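Sister chromatid cohesion protein PDS5 homolog C (Arabidopsis thaliana, PDB 7DE9) binds histone H3 tails carrying the H3K4me1 mark through its tudor domain and, as a cohesin cofactor, plays an important role in DNA repair by homologous recombination. Local coordinates at residues A[21-32]-A[43-51]. Residues are numbered along the deposited sequence; the frame is centred on the assembly and turned at random.
Sequences WPMDQAYYKGVV and LVIYDDGDQ
Lys29 O is gripped by two donors: Asp47 N at 2.8 Å, nearly straight at 176°, and a water that also bridges weakly to Asp48 N. The Asp47 bond lies at the end of the hairpin of strands 26-36 and 41-46, in the tudor-domain sheet, where the chain leaves strand 41-46 in a type I turn (46-49) toward strand 51-54. Further along, Val31 and Ile45 form a hydrogen-bonded pair, with Val31 N to Ile45 O and Ile45 N to Val31 O both 2.9 Å. Gly30 faces Tyr46 without a side chain, and their CA atoms come within 3.8 Å. Tyr46 has CG anti to its carbonyl carbon (chi1 -69°), which lays the ring beside strand 26-32. Its CD1 rests on Tyr28 CB at 3.8 Å. Trp21 turns an edge toward the Tyr46 face in an offset edge-to-face pair, planes at 88°. Tyr46 OH is hydrogen-bonded to Glu52. Trp21, Tyr28 and Tyr46 form an aromatic cage that packs on the modified side chain of the bound H3K4me1 peptide. Asp50 OD2 hydrogen-bonds that side chain. Asp24 also hydrogen-bonds the peptide through both carboxylate oxygens; Tyr28 OH donates to its OD2 at 2.6 Å, from the anti side and 27° out of the carboxylate plane.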
loop_
_atom_site.group_PDB
_atom_site.type_symbol
_atom_site.label_atom_id
_atom_site.label_comp_id
_atom_site.label_asym_id
_atom_site.label_seq_id
_atom_site.Cartn_x
_atom_site.Cartn_y
_atom_site.Cartn_z
ATOM N N TRP A 21 6.948 3.812 4.774
ATOM C CA TRP A 21 8.155 3.987 3.969
ATOM C C TRP A 21 9.329 4.144 4.926
ATOM O O TRP A 21 9.465 5.189 5.595
ATOM C CB TRP A 21 8.061 5.201 3.045
ATOM C CG TRP A 21 7.069 5.072 1.926
ATOM C CD1 TRP A 21 5.937 4.309 1.911
ATOM C CD2 TRP A 21 7.132 5.725 0.658
ATOM N NE1 TRP A 21 5.287 4.459 0.708
ATOM C CE2 TRP A 21 6.005 5.320 -0.079
ATOM C CE3 TRP A 21 8.035 6.621 0.074
ATOM C CZ2 TRP A 21 5.756 5.772 -1.369
ATOM C CZ3 TRP A 21 7.785 7.074 -1.208
ATOM C CH2 TRP A 21 6.654 6.649 -1.916
ATOM N N PRO A 22 10.152 3.087 5.025
ATOM C CA PRO A 22 11.272 3.019 5.970
ATOM C C PRO A 22 12.274 4.151 5.784
ATOM O O PRO A 22 12.810 4.661 6.769
ATOM C CB PRO A 22 11.916 1.669 5.650
ATOM C CG PRO A 22 10.827 0.855 5.070
ATOM C CD PRO A 22 9.943 1.807 4.324
HETATM N N MSE A 23 12.532 4.530 4.538
HETATM C CA MSE A 23 13.556 5.529 4.272
HETATM C C MSE A 23 13.191 6.872 4.865
HETATM O O MSE A 23 14.067 7.615 5.298
HETATM C CB MSE A 23 13.797 5.685 2.779
HETATM C CG MSE A 23 15.123 5.114 2.350
HETATM SE SE MSE A 23 15.413 5.352 0.467
HETATM C CE MSE A 23 16.226 7.089 0.496
ATOM N N ASP A 24 11.899 7.187 4.871
ATOM C CA ASP A 24 11.425 8.444 5.447
ATOM C C ASP A 24 11.007 8.287 6.903
ATOM O O ASP A 24 10.681 9.276 7.559
ATOM C CB ASP A 24 10.240 9.006 4.653
ATOM C CG ASP A 24 10.614 9.437 3.241
ATOM O OD1 ASP A 24 11.816 9.617 2.950
ATOM O OD2 ASP A 24 9.685 9.603 2.423
ATOM N N GLN A 25 11.014 7.048 7.394
ATOM C CA GLN A 25 10.418 6.699 8.684
ATOM C C GLN A 25 9.047 7.328 8.767
ATOM O O GLN A 25 8.745 8.063 9.718
ATOM C CB GLN A 25 11.266 7.156 9.872
ATOM C CG GLN A 25 12.692 6.664 9.851
ATOM C CD GLN A 25 13.650 7.744 9.397
ATOM O OE1 GLN A 25 13.878 8.724 10.107
ATOM N NE2 GLN A 25 14.198 7.584 8.199
ATOM N N ALA A 26 8.224 7.056 7.759
ATOM C CA ALA A 26 6.928 7.723 7.696
ATOM C C ALA A 26 5.809 6.788 7.280
ATOM O O ALA A 26 6.045 5.824 6.571
ATOM C CB ALA A 26 6.992 8.901 6.727
ATOM N N TYR A 27 4.590 7.091 7.709
ATOM C CA TYR A 27 3.405 6.465 7.134
ATOM C C TYR A 27 2.805 7.393 6.095
ATOM O O TYR A 27 2.723 8.604 6.313
ATOM C CB TYR A 27 2.360 6.154 8.205
ATOM C CG TYR A 27 2.607 4.887 8.982
ATOM C CD1 TYR A 27 2.310 3.646 8.428
ATOM C CD2 TYR A 27 3.112 4.925 10.273
ATOM C CE1 TYR A 27 2.522 2.483 9.135
ATOM C CE2 TYR A 27 3.332 3.767 10.982
ATOM C CZ TYR A 27 3.034 2.547 10.408
ATOM O OH TYR A 27 3.246 1.384 11.115
ATOM N N TYR A 28 2.391 6.835 4.963
ATOM C CA TYR A 28 1.672 7.614 3.961
ATOM C C TYR A 28 0.324 6.974 3.700
ATOM O O TYR A 28 0.216 5.751 3.606
ATOM C CB TYR A 28 2.474 7.732 2.665
ATOM C CG TYR A 28 3.792 8.438 2.868
ATOM C CD1 TYR A 28 3.831 9.774 3.231
ATOM C CD2 TYR A 28 4.994 7.770 2.709
ATOM C CE1 TYR A 28 5.020 10.419 3.420
ATOM C CE2 TYR A 28 6.198 8.412 2.892
ATOM C CZ TYR A 28 6.202 9.738 3.255
ATOM O OH TYR A 28 7.387 10.392 3.441
ATOM N N LYS A 29 -0.701 7.814 3.598
ATOM C CA LYS A 29 -2.077 7.348 3.473
ATOM C C LYS A 29 -2.494 7.143 2.023
ATOM O O LYS A 29 -2.167 7.940 1.144
ATOM C CB LYS A 29 -3.033 8.336 4.152
ATOM C CG LYS A 29 -2.823 8.460 5.653
ATOM C CD LYS A 29 -4.053 9.006 6.366
ATOM C CE LYS A 29 -4.184 10.512 6.211
ATOM N NZ LYS A 29 -5.221 11.067 7.127
ATOM N N GLY A 30 -3.231 6.067 1.783
ATOM C CA GLY A 30 -3.709 5.776 0.450
ATOM C C GLY A 30 -4.899 4.846 0.483
ATOM O O GLY A 30 -5.380 4.461 1.545
ATOM N N VAL A 31 -5.390 4.502 -0.695
ATOM C CA VAL A 31 -6.461 3.529 -0.810
ATOM C C VAL A 31 -5.991 2.353 -1.669
ATOM O O VAL A 31 -5.235 2.527 -2.634
ATOM C CB VAL A 31 -7.736 4.163 -1.406
ATOM C CG1 VAL A 31 -7.501 4.620 -2.838
ATOM C CG2 VAL A 31 -8.896 3.187 -1.349
ATOM N N VAL A 32 -6.417 1.150 -1.299
ATOM C CA VAL A 32 -6.152 -0.032 -2.106
ATOM C C VAL A 32 -7.177 -0.109 -3.228
ATOM O O VAL A 32 -8.359 -0.372 -2.985
ATOM C CB VAL A 32 -6.204 -1.309 -1.266
ATOM C CG1 VAL A 32 -5.822 -2.514 -2.107
ATOM C CG2 VAL A 32 -5.287 -1.171 -0.067
ATOM N N LEU A 43 -2.525 -2.592 -5.649
ATOM C CA LEU A 43 -2.266 -1.265 -6.178
ATOM C C LEU A 43 -2.724 -0.247 -5.153
ATOM O O LEU A 43 -3.898 -0.203 -4.810
ATOM C CB LEU A 43 -2.986 -1.051 -7.508
ATOM C CG LEU A 43 -2.901 0.343 -8.131
ATOM C CD1 LEU A 43 -1.466 0.735 -8.417
ATOM C CD2 LEU A 43 -3.716 0.385 -9.403
ATOM N N VAL A 44 -1.794 0.551 -4.649
ATOM C CA VAL A 44 -2.122 1.586 -3.675
ATOM C C VAL A 44 -2.000 2.963 -4.314
ATOM O O VAL A 44 -0.955 3.315 -4.885
ATOM C CB VAL A 44 -1.218 1.505 -2.427
ATOM C CG1 VAL A 44 -1.509 2.651 -1.461
ATOM C CG2 VAL A 44 -1.408 0.166 -1.731
ATOM N N ILE A 45 -3.087 3.729 -4.240
ATOM C CA ILE A 45 -3.079 5.104 -4.722
ATOM C C ILE A 45 -3.022 6.012 -3.511
ATOM O O ILE A 45 -3.922 5.991 -2.678
ATOM C CB ILE A 45 -4.313 5.441 -5.588
ATOM C CG1 ILE A 45 -4.160 4.871 -6.999
ATOM C CG2 ILE A 45 -4.487 6.948 -5.716
ATOM C CD1 ILE A 45 -4.396 3.411 -7.105
ATOM N N TYR A 46 -1.958 6.803 -3.412
ATOM C CA TYR A 46 -1.725 7.646 -2.243
ATOM C C TYR A 46 -2.409 9.007 -2.313
ATOM O O TYR A 46 -2.694 9.523 -3.397
ATOM C CB TYR A 46 -0.222 7.851 -2.040
ATOM C CG TYR A 46 0.508 6.600 -1.610
ATOM C CD1 TYR A 46 0.524 6.206 -0.274
ATOM C CD2 TYR A 46 1.180 5.808 -2.537
ATOM C CE1 TYR A 46 1.185 5.060 0.129
ATOM C CE2 TYR A 46 1.846 4.656 -2.145
ATOM C CZ TYR A 46 1.848 4.290 -0.810
ATOM O OH TYR A 46 2.509 3.149 -0.411
ATOM N N ASP A 47 -2.656 9.575 -1.133
ATOM C CA ASP A 47 -3.174 10.930 -0.969
ATOM C C ASP A 47 -2.471 11.960 -1.840
ATOM O O ASP A 47 -3.102 12.855 -2.403
ATOM C CB ASP A 47 -3.038 11.368 0.493
ATOM C CG ASP A 47 -4.229 10.981 1.336
ATOM O OD1 ASP A 47 -5.288 10.666 0.758
ATOM O OD2 ASP A 47 -4.103 10.999 2.579
ATOM N N ASP A 48 -1.154 11.843 -1.933
ATOM C CA ASP A 48 -0.355 12.887 -2.556
ATOM C C ASP A 48 -0.112 12.644 -4.046
ATOM O O ASP A 48 0.684 13.342 -4.673
ATOM C CB ASP A 48 0.977 13.034 -1.821
ATOM C CG ASP A 48 1.769 11.746 -1.769
ATOM O OD1 ASP A 48 1.439 10.798 -2.515
ATOM O OD2 ASP A 48 2.730 11.682 -0.974
ATOM N N GLY A 49 -0.785 11.644 -4.602
ATOM C CA GLY A 49 -0.724 11.401 -6.030
ATOM C C GLY A 49 0.235 10.307 -6.449
ATOM O O GLY A 49 0.262 9.912 -7.617
ATOM N N ASP A 50 1.035 9.826 -5.504
ATOM C CA ASP A 50 1.916 8.696 -5.760
ATOM C C ASP A 50 1.096 7.427 -5.923
ATOM O O ASP A 50 -0.027 7.346 -5.434
ATOM C CB ASP A 50 2.929 8.528 -4.628
ATOM C CG ASP A 50 4.111 9.457 -4.764
ATOM O OD1 ASP A 50 4.100 10.297 -5.689
ATOM O OD2 ASP A 50 5.054 9.352 -3.949
ATOM N N GLN A 51 1.651 6.448 -6.634
ATOM C CA GLN A 51 1.052 5.115 -6.746
ATOM C C GLN A 51 2.130 4.059 -6.559
ATOM O O GLN A 51 3.278 4.254 -6.965
ATOM C CB GLN A 51 0.370 4.921 -8.101
ATOM C CG GLN A 51 -0.671 5.978 -8.428
ATOM C CD GLN A 51 -1.151 5.911 -9.866
ATOM O OE1 GLN A 51 -0.364 6.053 -10.802
ATOM N NE2 GLN A 51 -2.452 5.704 -10.046
HETATM O O HOH W 1 -0.121 10.182 0.727
#